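Local atomic coordinates of protein-tyrosine-phosphatase (Vibrio vulnificus, PDB entry 7DHF), a protein that probably hydrolyses phosphotyrosine in proteins to tyrosine and phosphate, as a member of the low-molecular-weight protein tyrosine phosphatase family. Residues A[56-59]-A[60-64]; A[45-48]-A[49-52]. The protein carries 1 engineered substitution. All blocks are in the same frame, centred on the assembly; numbering follows the deposited sequence.

Contact 1: residues A[56-59]-A[60-64]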
# COMPACT_ATOMS: atom_id res chain seq x y z
N ALA A 56 0.05 0.41 -13.40
CA ALA A 56 -0.08 -0.43 -12.21
C ALA A 56 -1.23 -1.42 -12.37
O ALA A 56 -1.11 -2.59 -12.02
CB ALA A 56 -0.27 0.43 -10.97
N ILE A 57 -2.36 -0.95 -12.91
CA ILE A 57 -3.49 -1.85 -13.15
C ILE A 57 -3.09 -2.95 -14.13
O ILE A 57 -3.39 -4.13 -13.93
CB ILE A 57 -4.71 -1.06 -13.65
CG1 ILE A 57 -5.15 -0.03 -12.61
CG2 ILE A 57 -5.86 -2.01 -14.00
CD1 ILE A 57 -6.30 0.87 -13.06
N GLU A 58 -2.40 -2.57 -15.21
CA GLU A 58 -2.06 -3.53 -16.25
C GLU A 58 -1.11 -4.61 -15.72
O GLU A 58 -1.33 -5.80 -15.94
CB GLU A 58 -1.42 -2.79 -17.43
CG GLU A 58 -0.98 -3.67 -18.59
CD GLU A 58 -2.11 -3.94 -19.56
OE1 GLU A 58 -3.26 -4.12 -19.10
OE2 GLU A 58 -1.86 -3.97 -20.78
N VAL A 59 -0.05 -4.19 -15.02
CA VAL A 59 0.91 -5.16 -14.49
C VAL A 59 0.23 -6.11 -13.52
O VAL A 59 0.47 -7.32 -13.54
CB VAL A 59 2.11 -4.43 -13.85
CG1 VAL A 59 2.99 -5.40 -13.07
CG2 VAL A 59 2.93 -3.72 -14.92
N ALA A 60 -0.63 -5.58 -12.65
CA ALA A 60 -1.35 -6.45 -11.72
C ALA A 60 -2.28 -7.39 -12.47
O ALA A 60 -2.38 -8.58 -12.13
CB ALA A 60 -2.13 -5.60 -10.71
N LYS A 61 -2.96 -6.89 -13.50
CA LYS A 61 -3.88 -7.72 -14.27
C LYS A 61 -3.16 -8.89 -14.92
O LYS A 61 -3.70 -10.00 -15.00
CB LYS A 61 -4.59 -6.86 -15.32
CG LYS A 61 -5.64 -7.60 -16.14
CD LYS A 61 -6.33 -6.65 -17.10
CE LYS A 61 -7.37 -7.36 -17.95
NZ LYS A 61 -8.07 -6.42 -18.87
N GLU A 62 -1.93 -8.66 -15.39
CA GLU A 62 -1.13 -9.74 -15.96
C GLU A 62 -0.80 -10.81 -14.94
O GLU A 62 -0.38 -11.91 -15.32
CB GLU A 62 0.16 -9.16 -16.56
CG GLU A 62 -0.08 -8.26 -17.76
CD GLU A 62 1.18 -7.57 -18.23
OE1 GLU A 62 2.24 -7.74 -17.58
OE2 GLU A 62 1.12 -6.86 -19.26
N ASN A 63 -0.97 -10.52 -13.65
CA ASN A 63 -0.78 -11.49 -12.58
C ASN A 63 -2.10 -11.86 -11.91
O ASN A 63 -2.09 -12.42 -10.81
CB ASN A 63 0.22 -10.96 -11.56
CG ASN A 63 1.61 -10.81 -12.14
OD1 ASN A 63 2.40 -11.75 -12.14
ND2 ASN A 63 1.93 -9.62 -12.64
N CYS A 64 -3.23 -11.56 -12.55
CA CYS A 64 -4.55 -11.94 -12.04
C CYS A 64 -4.86 -11.27 -10.71
O CYS A 64 -5.48 -11.87 -9.83
CB CYS A 64 -4.74 -13.46 -11.99
SG CYS A 64 -4.84 -14.25 -13.62
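The C-terminal part of helix 54-61 and the type I turn K61-C64 that follows make a local contact, in which residues 56-59 offer carbonyl oxygens to groups of residues 60-63 further along the chain. A60 N reaches A56 O at 3.1 Å. One residue on, K61 N reaches I57 O at 2.8 Å, and E62 N continues the pattern to E58 O at 3.0 Å. The next carbonyl is met differently: N63 folds its side-chain amide back, and ND2 donates to V59 O at 2.9 Å. That oxygen lies close to the amide plane of N63, although the N-H...O angle, 147°, is less than straight. With CG placed beside its own backbone N (chi1 -66°), N63 brings the amide within range of the helix end. The backbone meanwhile closes in a Schellman motif: V65 N bonds A60 O, C64 N bonds K61 O at 2.9 Å, and C64, at positive phi, is the C-prime residue. C64 is also the cysteine seen in an interchain disulfide in a structure of this protein. On the exposed flank the carboxylates of E58 and E62 approach obliquely, their planes 38° apart and OE2 of E58 4.4 Å from OE2 of E62. Some mutual repulsion is likely, probably eased by the salt bridge from E62 OE2 to K128. CG of E62 rests 3.3 Å from E58 O. On the buried side, A56 and V59 pack on F131 of helix 128-146, while Y135 of that helix extends from V59 to the exposed N63.

Contact 2: residues A[45-48]-A[49-52]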
# COMPACT_ATOMS: atom_id res chain seq x y z
N SER A 45 -1.20 16.15 -3.52
CA SER A 45 -0.86 15.76 -4.88
C SER A 45 -2.03 15.91 -5.84
O SER A 45 -1.87 15.64 -7.04
CB SER A 45 -0.37 14.31 -4.90
OG SER A 45 0.77 14.15 -4.07
N ARG A 46 -3.20 16.33 -5.35
CA ARG A 46 -4.40 16.50 -6.18
C ARG A 46 -4.88 15.17 -6.75
O ARG A 46 -5.45 15.12 -7.85
CB ARG A 46 -4.17 17.53 -7.30
CG ARG A 46 -3.72 18.89 -6.78
CD ARG A 46 -3.39 19.85 -7.92
NE ARG A 46 -2.33 19.33 -8.79
CZ ARG A 46 -1.03 19.35 -8.50
NH1 ARG A 46 -0.15 18.85 -9.35
NH2 ARG A 46 -0.61 19.86 -7.34
N LEU A 47 -4.67 14.09 -6.01
CA LEU A 47 -4.98 12.75 -6.48
C LEU A 47 -6.24 12.13 -5.87
O LEU A 47 -6.64 11.05 -6.32
CB LEU A 47 -3.79 11.81 -6.24
CG LEU A 47 -2.53 12.10 -7.06
CD1 LEU A 47 -1.38 11.22 -6.60
CD2 LEU A 47 -2.78 11.90 -8.55
N ILE A 48 -6.87 12.77 -4.88
CA ILE A 48 -8.02 12.15 -4.24
C ILE A 48 -9.08 11.82 -5.27
O ILE A 48 -9.47 12.66 -6.10
CB ILE A 48 -8.58 13.05 -3.12
CG1 ILE A 48 -7.57 13.14 -1.97
CG2 ILE A 48 -9.93 12.53 -2.63
CD1 ILE A 48 -8.03 13.98 -0.80
N GLY A 49 -9.57 10.58 -5.23
CA GLY A 49 -10.57 10.10 -6.16
C GLY A 49 -10.01 9.47 -7.42
O GLY A 49 -10.76 8.80 -8.13
N LYS A 50 -8.73 9.66 -7.70
CA LYS A 50 -8.16 9.15 -8.94
C LYS A 50 -8.05 7.63 -8.89
O LYS A 50 -7.86 7.04 -7.82
CB LYS A 50 -6.78 9.75 -9.17
CG LYS A 50 -6.81 11.23 -9.54
CD LYS A 50 -7.23 11.44 -10.99
CE LYS A 50 -7.31 12.91 -11.37
NZ LYS A 50 -8.44 13.60 -10.69
N PRO A 51 -8.16 6.97 -10.04
CA PRO A 51 -7.95 5.52 -10.08
C PRO A 51 -6.48 5.19 -9.92
O PRO A 51 -5.60 6.06 -9.96
CB PRO A 51 -8.46 5.13 -11.47
CG PRO A 51 -8.20 6.34 -12.30
CD PRO A 51 -8.42 7.52 -11.38
N ALA A 52 -6.21 3.90 -9.74
CA ALA A 52 -4.83 3.45 -9.77
C ALA A 52 -4.23 3.75 -11.14
O ALA A 52 -4.92 3.77 -12.16
CB ALA A 52 -4.75 1.96 -9.47
O HOH W 1 -8.13 14.15 -8.00
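K50 directs its side chain's first bond back toward L47, and the two side chains meet where CG of K50 comes to 4.2 Å from CD2 of L47. Before that, the lysine's aliphatic root leans on the backbone: its CB lies 3.1 Å and its CG 3.2 Å from L47 O. The same oxygen accepts K50 N at 2.9 Å, in a nearly straight hydrogen bond (N-H...O 161°) whose donor is tilted from the carbonyl plane. Beyond CG the chain bends twice, at chi2 (-77°) and again at chi4, and this curl carries NZ of K50 round to a water oxygen 2.8 Å away. That water gives its two protons to R46 O, at 2.9 Å, and I48 O, at 2.8 Å. One molecule thereby links the ammonium group to two carbonyls that precede it in the chain, and the positive charge probably strengthens its donation. L47 also packs on I16 and S72, while backbone hydrogen bonds join G49 and K50 to S72. About 8 Å separates the side chain of L47 from that of D122, the predicted proton donor. G49 takes a positive phi of 90°, where a side chain would crowd I48 O. That positive phi at the third position, after an extended I48, makes this a type II beta turn, closed by the bond from K50 N to L47 O and set at the surface of the loop joining strand 34-39 to helix 54-61.

In the fold
Leaving strand 34-39, the first of the two edge strands of the four-stranded parallel sheet, the chain enters a long surface loop and meets contact 2, where a beta turn closes on itself. It then runs into helix 54-61, whose C-terminal part and termination form contact 1. The two contacts lie in series, neither nested nor crossed, with their centres about 19 Å apart. They nevertheless touch where loop and helix adjoin: CD1 of I57 packs against O of A52 at 3.3 Å. Both contacts have a side chain within about 10 Å of those of predicted active-site residues, and A56 and V59 of contact 1 also rest on helix 128-146.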